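Local atomic coordinates of DnaD domain protein (Enterococcus faecalis, PDB entry 2I5U), a protein that is of unknown function but probably takes part in the initiation of DNA replication, the chain here being one piece of it, a DnaD-type domain. Residues D25-D30 / Y62-L67; E42-K47 / K68-R73; S6-E9 / L15-S18; E9-G14 / I51-N56. All coordinates share one frame; numbering follows the deposited sequence.

In the fold
From the N terminus, helix 2-9 runs into a short loop, and contact 3 (6-9 with 15-18) closes that loop locally before helix 18-32 begins. Contact 4 starts from the same stretch, sharing Glu9, but reaches forward to the end of helix 38-55. Contact 1 then spans from helix 18-32 to helix 60-73, and contact 2 from helix 38-55 to the later part of that same last helix. Contacts 1, 2 and 4 cross one another along the chain, whereas contact 3 closes before contacts 1 and 2 open. Together they tie all four helices, and the first interhelical loop, into one compact all-helical domain.

Contact 1 of 4, residues D25-D30 / Y62-L67; sequences DYWISD and YINAIL
The indole of Trp27 carries Leu67 on one face and Asn64 at its edge. Over that face, Leu67 CB stands 3.6 Å from the centroid of the Trp27 six-membered ring and only 10° off the ring normal, a CH-pi contact made by the root of the leucine side chain. Its branch CD1 lies over the pyrrole part, 3.7 Å from Trp27 CD1, so that the leucine spans both rings of the indole. It is the first torsion of Leu67, with CG beside the backbone N, that helps bring CD1 over the five-membered ring. The backbone joins in as well: the carbonyl carbon of Leu67 comes to 3.5 Å from Trp27 CH2.

At the edge, Asn64 OD1 lies in the indole plane and accepts a weak, bent hydrogen bond from Trp27 NE1, 3.1 Å long with an angle of 134° at the hydrogen. The same oxygen is 3.2 Å from Trp27 CZ2, and thus sits beside the NE1-CZ2 side of the ring system. The amide is not coplanar with the indole, the two planes being 63° apart. Tyr60 OH is a second weak partner of Trp27 NE1, so two oxygens share the N-H of this buried residue.

Phe31 meets the Trp27 ring from within helix 18-32, and Leu67 touches Phe31 too. One large aromatic therefore bridges helices 18-32 and 60-73, whose nearest CA atoms in segments 25-30 and 62-67, those of Trp27 and Leu67, are 8.1 Å apart. The arrangement is typical of the interior of a small all-helical domain, here the DnaD domain, with a polar group at the border of an apolar interface.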
loop_
_atom_site.group_PDB
_atom_site.type_symbol
_atom_site.label_atom_id
_atom_site.label_comp_id
_atom_site.label_asym_id
_atom_site.label_seq_id
_atom_site.Cartn_x
_atom_site.Cartn_y
_atom_site.Cartn_z
ATOM N N ASP A 25 -7.137 2.909 1.679
ATOM C CA ASP A 25 -8.500 2.397 1.425
ATOM C C ASP A 25 -8.865 2.609 -0.035
ATOM O O ASP A 25 -9.444 1.726 -0.691
ATOM C CB ASP A 25 -9.554 3.117 2.279
ATOM C CG ASP A 25 -9.603 2.640 3.708
ATOM O OD1 ASP A 25 -9.121 1.533 3.983
ATOM O OD2 ASP A 25 -10.185 3.378 4.556
ATOM N N TYR A 26 -8.521 3.779 -0.546
ATOM C CA TYR A 26 -8.808 4.134 -1.929
ATOM C C TYR A 26 -7.974 3.279 -2.881
ATOM O O TYR A 26 -8.460 2.866 -3.928
ATOM C CB TYR A 26 -8.589 5.625 -2.168
ATOM C CG TYR A 26 -9.493 6.150 -3.219
ATOM C CD1 TYR A 26 -10.809 6.511 -2.914
ATOM C CD2 TYR A 26 -9.084 6.200 -4.543
ATOM C CE1 TYR A 26 -11.663 6.951 -3.891
ATOM C CE2 TYR A 26 -9.939 6.653 -5.527
ATOM C CZ TYR A 26 -11.224 7.021 -5.188
ATOM O OH TYR A 26 -12.101 7.445 -6.148
ATOM N N TRP A 27 -6.741 2.947 -2.492
ATOM C CA TRP A 27 -5.893 2.085 -3.313
ATOM C C TRP A 27 -6.469 0.686 -3.403
ATOM O O TRP A 27 -6.446 0.077 -4.469
ATOM C CB TRP A 27 -4.466 2.015 -2.750
ATOM C CG TRP A 27 -3.544 2.991 -3.387
ATOM C CD1 TRP A 27 -2.889 4.046 -2.791
ATOM C CD2 TRP A 27 -3.152 2.991 -4.746
ATOM N NE1 TRP A 27 -2.126 4.699 -3.717
ATOM C CE2 TRP A 27 -2.274 4.075 -4.930
ATOM C CE3 TRP A 27 -3.490 2.193 -5.847
ATOM C CZ2 TRP A 27 -1.713 4.377 -6.178
ATOM C CZ3 TRP A 27 -2.926 2.479 -7.080
ATOM C CH2 TRP A 27 -2.053 3.575 -7.237
ATOM N N ILE A 28 -6.985 0.173 -2.294
ATOM C CA ILE A 28 -7.624 -1.140 -2.301
ATOM C C ILE A 28 -8.807 -1.127 -3.278
ATOM O O ILE A 28 -8.960 -2.055 -4.101
ATOM C CB ILE A 28 -8.075 -1.575 -0.879
ATOM C CG1 ILE A 28 -6.852 -1.880 -0.012
ATOM C CG2 ILE A 28 -8.998 -2.798 -0.950
ATOM C CD1 ILE A 28 -7.176 -2.028 1.455
ATOM N N SER A 29 -9.621 -0.073 -3.211
ATOM C CA SER A 29 -10.756 0.088 -4.128
ATOM C C SER A 29 -10.302 0.142 -5.585
ATOM O O SER A 29 -10.955 -0.448 -6.478
ATOM C CB SER A 29 -11.538 1.347 -3.778
ATOM O OG SER A 29 -12.266 1.160 -2.575
ATOM N N ASP A 30 -9.199 0.840 -5.843
ATOM C CA ASP A 30 -8.714 1.011 -7.205
ATOM C C ASP A 30 -8.187 -0.296 -7.791
ATOM O O ASP A 30 -8.430 -0.596 -8.964
ATOM C CB ASP A 30 -7.684 2.143 -7.302
ATOM C CG ASP A 30 -8.330 3.526 -7.352
ATOM O OD1 ASP A 30 -9.572 3.630 -7.507
ATOM O OD2 ASP A 30 -7.590 4.515 -7.248
ATOM N N TYR A 62 6.716 7.458 -1.803
ATOM C CA TYR A 62 7.496 6.393 -2.425
ATOM C C TYR A 62 6.601 5.175 -2.692
ATOM O O TYR A 62 6.646 4.560 -3.780
ATOM C CB TYR A 62 8.651 6.004 -1.514
ATOM C CG TYR A 62 9.657 5.058 -2.134
ATOM C CD1 TYR A 62 10.733 5.539 -2.865
ATOM C CD2 TYR A 62 9.586 3.698 -1.901
ATOM C CE1 TYR A 62 11.664 4.680 -3.395
ATOM C CE2 TYR A 62 10.513 2.841 -2.437
ATOM C CZ TYR A 62 11.540 3.338 -3.193
ATOM O OH TYR A 62 12.513 2.483 -3.724
ATOM N N ILE A 63 5.749 4.859 -1.719
ATOM C CA ILE A 63 4.834 3.730 -1.862
ATOM C C ILE A 63 3.816 3.974 -2.979
ATOM O O ILE A 63 3.521 3.081 -3.769
ATOM C CB ILE A 63 4.133 3.427 -0.513
ATOM C CG1 ILE A 63 5.167 2.922 0.496
ATOM C CG2 ILE A 63 3.018 2.430 -0.701
ATOM C CD1 ILE A 63 4.728 3.084 1.902
ATOM N N ASN A 64 3.271 5.180 -3.020
ATOM C CA ASN A 64 2.313 5.581 -4.056
ATOM C C ASN A 64 2.894 5.395 -5.472
ATOM O O ASN A 64 2.216 4.907 -6.366
ATOM C CB ASN A 64 1.894 7.039 -3.802
ATOM C CG ASN A 64 0.800 7.507 -4.704
ATOM O OD1 ASN A 64 -0.227 6.866 -4.852
ATOM N ND2 ASN A 64 1.001 8.674 -5.286
ATOM N N ALA A 65 4.137 5.798 -5.661
ATOM C CA ALA A 65 4.779 5.645 -6.973
ATOM C C ALA A 65 4.820 4.180 -7.382
ATOM O O ALA A 65 4.560 3.838 -8.556
ATOM C CB ALA A 65 6.157 6.230 -6.952
ATOM N N ILE A 66 5.156 3.314 -6.428
ATOM C CA ILE A 66 5.190 1.880 -6.694
ATOM C C ILE A 66 3.820 1.364 -7.094
ATOM O O ILE A 66 3.661 0.662 -8.083
ATOM C CB ILE A 66 5.657 1.086 -5.467
ATOM C CG1 ILE A 66 7.087 1.460 -5.086
ATOM C CG2 ILE A 66 5.571 -0.411 -5.737
ATOM C CD1 ILE A 66 7.539 0.919 -3.738
ATOM N N LEU A 67 2.825 1.694 -6.295
ATOM C CA LEU A 67 1.458 1.236 -6.559
ATOM C C LEU A 67 0.893 1.743 -7.895
ATOM O O LEU A 67 0.134 1.031 -8.549
ATOM C CB LEU A 67 0.530 1.640 -5.402
ATOM C CG LEU A 67 0.859 1.007 -4.050
ATOM C CD1 LEU A 67 -0.036 1.646 -2.998
ATOM C CD2 LEU A 67 0.730 -0.503 -4.087
#

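Contact 2 of 4, residues E42-K47 / K68-R73; sequences EQLIVK and KDWEQR
Trp70 reaches from helix 60-73 with the six-membered half of its indole leading, and overlaps Leu44 and Lys47 on helix 38-55. The methyl CD2 of Leu44 is 3.8 Å from Trp70 CE3 and 4.0 Å from Trp70 CZ3, the two side chains running past each other in opposite directions. With the first torsion of Trp70 at -66°, CG lies beside its own backbone N, and a second torsion of -7° turns the benzo edge across to the neighbouring helix.

That edge also meets backbone. Leu44 O lies in the plane of the indole, 3.3 Å from Trp70 CZ3, so the carbonyl oxygen faces the ring's C-H rim and not its pi cloud. Lys47 adds its aliphatic part: CG is 3.9 Å from Trp70 CH2, and the chain crosses the tryptophan at about a right angle. Beyond CG the lysine bends away, and its NZ makes a weak, long ion pair with Glu50.

Ala48 and Ile51 of helix 38-55 also touch Trp70. Phe75, further along the chain, meets the Trp70 ring, and Leu44 also touches Phe31 of helix 18-32.

The chemistry across the interface is thus chiefly apolar, and the oxygen at the indole edge would be expected to add a slight electrostatic attraction toward the positively polarised ring hydrogens. Lys47 contributes methylene carbon here, while its charge is directed elsewhere.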
loop_
_atom_site.group_PDB
_atom_site.type_symbol
_atom_site.label_atom_id
_atom_site.label_comp_id
_atom_site.label_asym_id
_atom_site.label_seq_id
_atom_site.Cartn_x
_atom_site.Cartn_y
_atom_site.Cartn_z
ATOM N N GLU A 42 -4.731 -5.804 -0.630
ATOM C CA GLU A 42 -4.051 -5.615 0.655
ATOM C C GLU A 42 -2.629 -6.153 0.619
ATOM O O GLU A 42 -1.699 -5.507 1.124
ATOM C CB GLU A 42 -4.865 -6.274 1.772
ATOM C CG GLU A 42 -4.417 -5.955 3.192
ATOM C CD GLU A 42 -5.222 -6.719 4.241
ATOM O OE1 GLU A 42 -5.201 -7.970 4.225
ATOM O OE2 GLU A 42 -5.899 -6.059 5.066
ATOM N N GLN A 43 -2.458 -7.330 0.024
ATOM C CA GLN A 43 -1.142 -7.944 -0.126
ATOM C C GLN A 43 -0.194 -7.078 -0.953
ATOM O O GLN A 43 0.989 -6.985 -0.646
ATOM C CB GLN A 43 -1.264 -9.335 -0.764
ATOM C CG GLN A 43 -1.895 -10.379 0.155
ATOM C CD GLN A 43 -2.014 -11.763 -0.479
ATOM O OE1 GLN A 43 -2.065 -11.909 -1.710
ATOM N NE2 GLN A 43 -2.099 -12.784 0.367
ATOM N N LEU A 44 -0.715 -6.432 -1.993
ATOM C CA LEU A 44 0.098 -5.535 -2.820
ATOM C C LEU A 44 0.603 -4.353 -1.993
ATOM O O LEU A 44 1.764 -3.975 -2.068
ATOM C CB LEU A 44 -0.688 -5.004 -4.016
ATOM C CG LEU A 44 -0.944 -6.014 -5.145
ATOM C CD1 LEU A 44 -1.935 -5.446 -6.171
ATOM C CD2 LEU A 44 0.352 -6.414 -5.817
ATOM N N ILE A 45 -0.267 -3.789 -1.172
ATOM C CA ILE A 45 0.135 -2.651 -0.367
ATOM C C ILE A 45 1.206 -3.077 0.658
ATOM O O ILE A 45 2.212 -2.397 0.834
ATOM C CB ILE A 45 -1.067 -1.950 0.310
ATOM C CG1 ILE A 45 -1.954 -1.296 -0.756
ATOM C CG2 ILE A 45 -0.573 -0.892 1.278
ATOM C CD1 ILE A 45 -3.331 -0.966 -0.275
ATOM N N VAL A 46 0.997 -4.211 1.306
ATOM C CA VAL A 46 1.990 -4.721 2.246
ATOM C C VAL A 46 3.345 -4.877 1.555
ATOM O O VAL A 46 4.389 -4.480 2.114
ATOM C CB VAL A 46 1.556 -6.051 2.859
ATOM C CG1 VAL A 46 2.713 -6.676 3.642
ATOM C CG2 VAL A 46 0.341 -5.858 3.766
ATOM N N LYS A 47 3.344 -5.460 0.357
ATOM C CA LYS A 47 4.590 -5.648 -0.387
ATOM C C LYS A 47 5.270 -4.307 -0.728
ATOM O O LYS A 47 6.486 -4.185 -0.637
ATOM C CB LYS A 47 4.347 -6.454 -1.664
ATOM C CG LYS A 47 5.594 -6.730 -2.471
ATOM C CD LYS A 47 6.469 -7.781 -1.808
ATOM C CE LYS A 47 7.951 -7.540 -2.032
ATOM N NZ LYS A 47 8.509 -6.653 -0.969
ATOM N N LYS A 68 1.216 2.975 -8.282
ATOM C CA LYS A 68 0.719 3.512 -9.572
ATOM C C LYS A 68 1.224 2.688 -10.726
ATOM O O LYS A 68 0.498 2.480 -11.736
ATOM C CB LYS A 68 1.165 4.956 -9.783
ATOM C CG LYS A 68 0.417 5.957 -8.967
ATOM C CD LYS A 68 0.882 7.362 -9.281
ATOM C CE LYS A 68 0.219 8.391 -8.375
ATOM N NZ LYS A 68 0.754 9.799 -8.557
ATOM N N ASP A 69 2.486 2.258 -10.630
ATOM C CA ASP A 69 3.087 1.382 -11.637
ATOM C C ASP A 69 2.278 0.107 -11.739
ATOM O O ASP A 69 1.778 -0.247 -12.806
ATOM C CB ASP A 69 4.525 1.002 -11.266
ATOM C CG ASP A 69 5.489 2.146 -11.394
ATOM O OD1 ASP A 69 5.228 3.068 -12.183
ATOM O OD2 ASP A 69 6.534 2.111 -10.715
ATOM N N TRP A 70 2.128 -0.562 -10.604
ATOM C CA TRP A 70 1.459 -1.849 -10.566
ATOM C C TRP A 70 0.021 -1.757 -11.072
ATOM O O TRP A 70 -0.455 -2.654 -11.788
ATOM C CB TRP A 70 1.500 -2.396 -9.133
ATOM C CG TRP A 70 2.897 -2.736 -8.666
ATOM C CD1 TRP A 70 4.036 -2.737 -9.412
ATOM C CD2 TRP A 70 3.285 -3.149 -7.346
ATOM N NE1 TRP A 70 5.109 -3.096 -8.645
ATOM C CE2 TRP A 70 4.678 -3.362 -7.370
ATOM C CE3 TRP A 70 2.591 -3.340 -6.145
ATOM C CZ2 TRP A 70 5.395 -3.801 -6.247
ATOM C CZ3 TRP A 70 3.310 -3.767 -5.015
ATOM C CH2 TRP A 70 4.691 -3.983 -5.077
ATOM N N GLU A 71 -0.657 -0.667 -10.739
ATOM C CA GLU A 71 -2.057 -0.482 -11.126
ATOM C C GLU A 71 -2.203 -0.335 -12.635
ATOM O O GLU A 71 -3.068 -0.984 -13.248
ATOM C CB GLU A 71 -2.641 0.753 -10.442
ATOM C CG GLU A 71 -4.073 1.066 -10.871
ATOM C CD GLU A 71 -4.526 2.437 -10.447
ATOM O OE1 GLU A 71 -3.685 3.367 -10.398
ATOM O OE2 GLU A 71 -5.749 2.608 -10.179
ATOM N N GLN A 72 -1.363 0.503 -13.240
ATOM C CA GLN A 72 -1.420 0.703 -14.692
ATOM C C GLN A 72 -1.050 -0.567 -15.459
ATOM O O GLN A 72 -1.622 -0.845 -16.528
ATOM C CB GLN A 72 -0.543 1.890 -15.131
ATOM C CG GLN A 72 0.948 1.760 -14.860
ATOM C CD GLN A 72 1.718 1.098 -15.981
ATOM O OE1 GLN A 72 1.186 0.875 -17.079
ATOM N NE2 GLN A 72 2.996 0.795 -15.720
ATOM N N ARG A 73 -0.103 -1.338 -14.929
ATOM C CA ARG A 73 0.285 -2.613 -15.560
ATOM C C ARG A 73 -0.819 -3.661 -15.407
ATOM O O ARG A 73 -0.877 -4.627 -16.174
ATOM C CB ARG A 73 1.602 -3.146 -14.971
ATOM C CG ARG A 73 2.820 -2.253 -15.244
ATOM C CD ARG A 73 4.117 -3.054 -15.367
ATOM N NE ARG A 73 5.255 -2.443 -14.662
ATOM C CZ ARG A 73 6.479 -2.981 -14.598
ATOM N NH1 ARG A 73 7.451 -2.361 -13.925
ATOM N NH2 ARG A 73 6.737 -4.141 -15.195
#

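Contact 3 of 4, residues S6-E9 / L15-S18; sequences SIWE and LMSS
A Met-aromatic contact joins the last turn of helix 2-9 to the residues leading into helix 18-32: the selenium of Met16, present as selenomethionine, lies over the Trp8 indole. Met16 SE is 4.2 Å from the centroid of the Trp8 five-membered ring and 7° off its normal. The terminal methyl shares that face, with Met16 CE 3.7 Å from Trp8 CG. A first torsion of 167° and bends at the next two bonds fold the chain over the ring. This is one of two modelled conformers of Met16, so the selenium and methyl contacts may hold only part of the time. Met21 and Phe24 of helix 18-32 also touch Met16, extending this apolar cluster.

Two hydrogen bonds fix the backbone around Met16. At the edge of the indole, Trp8 NE1 donates weakly to Leu15 O, 3.3 Å away. The Glu9 carboxylate, on a chain extended beyond CG, accepts from the backbone N-H of Met16. Ser17, next in the chain, occupies the N-cap position of helix 18-32, with its OG hydrogen-bonded to Thr20 OG1.

The Glu9 bond is nearly straight: Met16 N lies 2.9 Å from Glu9 OE2, with 176° at the hydrogen, and OE2 accepts through its anti lone pair, the one turned away from the other carboxylate oxygen.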
loop_
_atom_site.group_PDB
_atom_site.type_symbol
_atom_site.label_atom_id
_atom_site.label_comp_id
_atom_site.label_asym_id
_atom_site.label_seq_id
_atom_site.Cartn_x
_atom_site.Cartn_y
_atom_site.Cartn_z
ATOM N N SER A 6 -0.402 -2.279 10.787
ATOM C CA SER A 6 0.613 -2.942 11.629
ATOM C C SER A 6 2.012 -2.900 11.008
ATOM O O SER A 6 2.997 -2.603 11.685
ATOM C CB SER A 6 0.250 -4.397 11.911
ATOM O OG SER A 6 -1.034 -4.507 12.503
ATOM N N ILE A 7 2.129 -3.231 9.731
ATOM C CA ILE A 7 3.434 -3.182 9.105
ATOM C C ILE A 7 3.962 -1.752 9.062
ATOM O O ILE A 7 5.145 -1.522 9.283
ATOM C CB ILE A 7 3.507 -3.907 7.728
ATOM C CG1 ILE A 7 4.973 -4.048 7.311
ATOM C CG2 ILE A 7 2.672 -3.205 6.665
ATOM C CD1 ILE A 7 5.228 -4.928 6.152
ATOM N N TRP A 8 3.089 -0.775 8.816
ATOM C CA TRP A 8 3.461 0.632 8.848
ATOM C C TRP A 8 3.964 1.044 10.232
ATOM O O TRP A 8 5.094 1.530 10.400
ATOM C CB TRP A 8 2.250 1.477 8.446
ATOM C CG TRP A 8 2.448 2.968 8.399
ATOM C CD1 TRP A 8 2.405 3.837 9.450
ATOM C CD2 TRP A 8 2.622 3.774 7.225
ATOM N NE1 TRP A 8 2.570 5.124 9.010
ATOM C CE2 TRP A 8 2.710 5.111 7.649
ATOM C CE3 TRP A 8 2.733 3.489 5.846
ATOM C CZ2 TRP A 8 2.922 6.161 6.761
ATOM C CZ3 TRP A 8 2.921 4.546 4.971
ATOM C CH2 TRP A 8 3.007 5.853 5.431
ATOM N N GLU A 9 3.128 0.831 11.248
ATOM C CA GLU A 9 3.427 1.354 12.573
ATOM C C GLU A 9 4.565 0.650 13.304
ATOM O O GLU A 9 5.188 1.250 14.171
ATOM C CB GLU A 9 2.154 1.389 13.429
ATOM C CG GLU A 9 1.151 2.364 12.854
ATOM C CD GLU A 9 -0.050 2.600 13.722
ATOM O OE1 GLU A 9 -0.349 1.737 14.595
ATOM O OE2 GLU A 9 -0.735 3.642 13.491
ATOM N N LEU A 15 2.939 6.857 13.408
ATOM C CA LEU A 15 1.520 6.590 13.391
ATOM C C LEU A 15 0.986 6.618 11.971
ATOM O O LEU A 15 1.436 7.407 11.149
ATOM C CB LEU A 15 0.773 7.654 14.197
ATOM C CG LEU A 15 1.110 7.798 15.667
ATOM C CD1 LEU A 15 0.350 8.998 16.284
ATOM C CD2 LEU A 15 0.783 6.500 16.374
HETATM N N MSE A 16 0.021 5.759 11.683
HETATM C CA MSE A 16 -0.714 5.845 10.427
HETATM C C MSE A 16 -1.696 7.013 10.499
HETATM O O MSE A 16 -2.609 7.004 11.298
HETATM C CB MSE A 16 -1.474 4.534 10.149
HETATM C CG MSE A 16 -2.482 4.605 9.059
HETATM SE SE MSE A 16 -1.542 4.693 7.470
HETATM C CE MSE A 16 -1.133 2.763 7.349
ATOM N N SER A 17 -1.477 8.020 9.672
ATOM C CA SER A 17 -2.358 9.177 9.659
ATOM C C SER A 17 -3.736 8.827 9.107
ATOM O O SER A 17 -3.903 7.853 8.362
ATOM C CB SER A 17 -1.740 10.317 8.861
ATOM O OG SER A 17 -1.859 10.118 7.475
ATOM N N SER A 18 -4.737 9.623 9.454
ATOM C CA SER A 18 -6.053 9.470 8.843
ATOM C C SER A 18 -5.989 9.592 7.312
ATOM O O SER A 18 -6.659 8.852 6.592
ATOM C CB SER A 18 -7.028 10.502 9.403
ATOM O OG SER A 18 -7.290 10.263 10.780
#

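Contact 4 of 4, residues E9-G14 / I51-N56; sequences ENNGFG and IAIDAN
The backbone of Asn11 passes Ile53 with their CA atoms 7.4 Å apart, where the loop after helix 2-9, turning through positive phi at Gly12 and Gly14, meets the last turns of helix 38-55. Ile53 is the central side chain. Its terminal methyl CD1 touches the base of Asn11, 3.5 Å from Asn11 CB, and lies 3.6 Å from Asn11 CG, so the asparagine contributes carbon to the contact.

One bond back along the same branch, Ile53 CG1 approaches Phe13 from the edge of the ring, near its plane, at 3.7 Å from Phe13 CE2. Ala52 CB is also at that rim, more loosely, 4.4 Å from Phe13 CZ. Phe13 crosses Ile53 at about a right angle, its first torsion of -72° putting CG beside its own backbone N. In the isoleucine, CG1 beside the backbone N (chi1 -67°) and an extended second torsion carry CD1 to the loop.

Helix 38-55 finishes just beyond, in a Schellman motif at Asn56 with positive phi, where Asn56 N bonds to Ile53 O at 3.1 Å. Arg58 ties the two sides further, its NH1 bonded to Asn11 O and its NH2 weakly to Asn56 OD1. Among the surrounding helices, Phe13 leans on Trp8 of helix 2-9 and Ile63 of helix 60-73, while Ala52 packs against Tyr62, so the loop closes over the junction of helices 2-9, 38-55 and 60-73.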
loop_
_atom_site.group_PDB
_atom_site.type_symbol
_atom_site.label_atom_id
_atom_site.label_comp_id
_atom_site.label_asym_id
_atom_site.label_seq_id
_atom_site.Cartn_x
_atom_site.Cartn_y
_atom_site.Cartn_z
ATOM N N GLU A 9 3.128 0.831 11.248
ATOM C CA GLU A 9 3.427 1.354 12.573
ATOM C C GLU A 9 4.565 0.650 13.304
ATOM O O GLU A 9 5.188 1.250 14.171
ATOM C CB GLU A 9 2.154 1.389 13.429
ATOM C CG GLU A 9 1.151 2.364 12.854
ATOM C CD GLU A 9 -0.050 2.600 13.722
ATOM O OE1 GLU A 9 -0.349 1.737 14.595
ATOM O OE2 GLU A 9 -0.735 3.642 13.491
ATOM N N ASN A 10 4.870 -0.590 12.932
ATOM C CA ASN A 10 5.962 -1.320 13.567
ATOM C C ASN A 10 7.278 -1.219 12.820
ATOM O O ASN A 10 8.250 -1.894 13.180
ATOM C CB ASN A 10 5.553 -2.779 13.773
ATOM C CG ASN A 10 4.514 -2.911 14.847
ATOM O OD1 ASN A 10 4.844 -2.810 16.039
ATOM N ND2 ASN A 10 3.252 -3.092 14.452
ATOM N N ASN A 11 7.333 -0.380 11.794
ATOM C CA ASN A 11 8.539 -0.324 10.982
ATOM C C ASN A 11 9.088 1.071 10.798
ATOM O O ASN A 11 9.820 1.327 9.844
ATOM C CB ASN A 11 8.330 -1.072 9.657
ATOM C CG ASN A 11 8.292 -2.556 9.850
ATOM O OD1 ASN A 11 7.233 -3.196 9.757
ATOM N ND2 ASN A 11 9.424 -3.115 10.180
ATOM N N GLY A 12 8.793 1.936 11.753
ATOM C CA GLY A 12 9.421 3.259 11.815
ATOM C C GLY A 12 8.802 4.313 10.927
ATOM O O GLY A 12 9.435 5.349 10.667
ATOM N N PHE A 13 7.588 4.074 10.451
ATOM C CA PHE A 13 6.829 5.083 9.716
ATOM C C PHE A 13 6.095 6.038 10.643
ATOM O O PHE A 13 5.481 6.982 10.165
ATOM C CB PHE A 13 5.768 4.427 8.849
ATOM C CG PHE A 13 6.298 3.691 7.632
ATOM C CD1 PHE A 13 6.140 4.233 6.356
ATOM C CD2 PHE A 13 6.830 2.413 7.748
ATOM C CE1 PHE A 13 6.591 3.560 5.251
ATOM C CE2 PHE A 13 7.275 1.735 6.634
ATOM C CZ PHE A 13 7.134 2.300 5.380
ATOM N N GLY A 14 6.091 5.752 11.925
ATOM C CA GLY A 14 5.251 6.497 12.857
ATOM C C GLY A 14 3.809 6.059 12.793
ATOM O O GLY A 14 3.458 5.042 12.183
ATOM N N ILE A 51 8.999 -3.004 0.367
ATOM C CA ILE A 51 9.978 -2.436 -0.587
ATOM C C ILE A 51 10.498 -1.076 -0.087
ATOM O O ILE A 51 11.689 -0.801 -0.128
ATOM C CB ILE A 51 9.352 -2.317 -1.994
ATOM C CG1 ILE A 51 9.155 -3.705 -2.616
ATOM C CG2 ILE A 51 10.209 -1.469 -2.908
ATOM C CD1 ILE A 51 8.253 -3.737 -3.837
ATOM N N ALA A 52 9.601 -0.260 0.436
ATOM C CA ALA A 52 9.956 1.045 0.963
ATOM C C ALA A 52 10.856 0.921 2.191
ATOM O O ALA A 52 11.786 1.710 2.370
ATOM C CB ALA A 52 8.667 1.836 1.309
ATOM N N ILE A 53 10.564 -0.044 3.057
ATOM C CA ILE A 53 11.430 -0.309 4.215
ATOM C C ILE A 53 12.852 -0.654 3.759
ATOM O O ILE A 53 13.838 -0.091 4.251
ATOM C CB ILE A 53 10.896 -1.444 5.107
ATOM C CG1 ILE A 53 9.594 -1.028 5.784
ATOM C CG2 ILE A 53 11.920 -1.781 6.214
ATOM C CD1 ILE A 53 8.790 -2.204 6.325
ATOM N N ASP A 54 12.955 -1.592 2.832
ATOM C CA ASP A 54 14.266 -2.046 2.365
ATOM C C ASP A 54 15.074 -0.919 1.682
ATOM O O ASP A 54 16.282 -0.856 1.816
ATOM C CB ASP A 54 14.126 -3.247 1.411
ATOM C CG ASP A 54 13.763 -4.530 2.117
ATOM O OD1 ASP A 54 13.847 -4.588 3.367
ATOM O OD2 ASP A 54 13.400 -5.489 1.402
ATOM N N ALA A 55 14.388 -0.054 0.940
ATOM C CA ALA A 55 15.014 1.095 0.260
ATOM C C ALA A 55 15.268 2.267 1.197
ATOM O O ALA A 55 15.911 3.253 0.813
ATOM C CB ALA A 55 14.124 1.543 -0.914
ATOM N N ASN A 56 14.738 2.177 2.415
ATOM C CA ASN A 56 14.782 3.255 3.390
ATOM C C ASN A 56 14.142 4.525 2.896
ATOM O O ASN A 56 14.695 5.632 3.067
ATOM C CB ASN A 56 16.193 3.499 3.907
ATOM C CG ASN A 56 16.191 3.902 5.347
ATOM O OD1 ASN A 56 15.139 3.923 5.974
ATOM N ND2 ASN A 56 17.342 4.205 5.888
#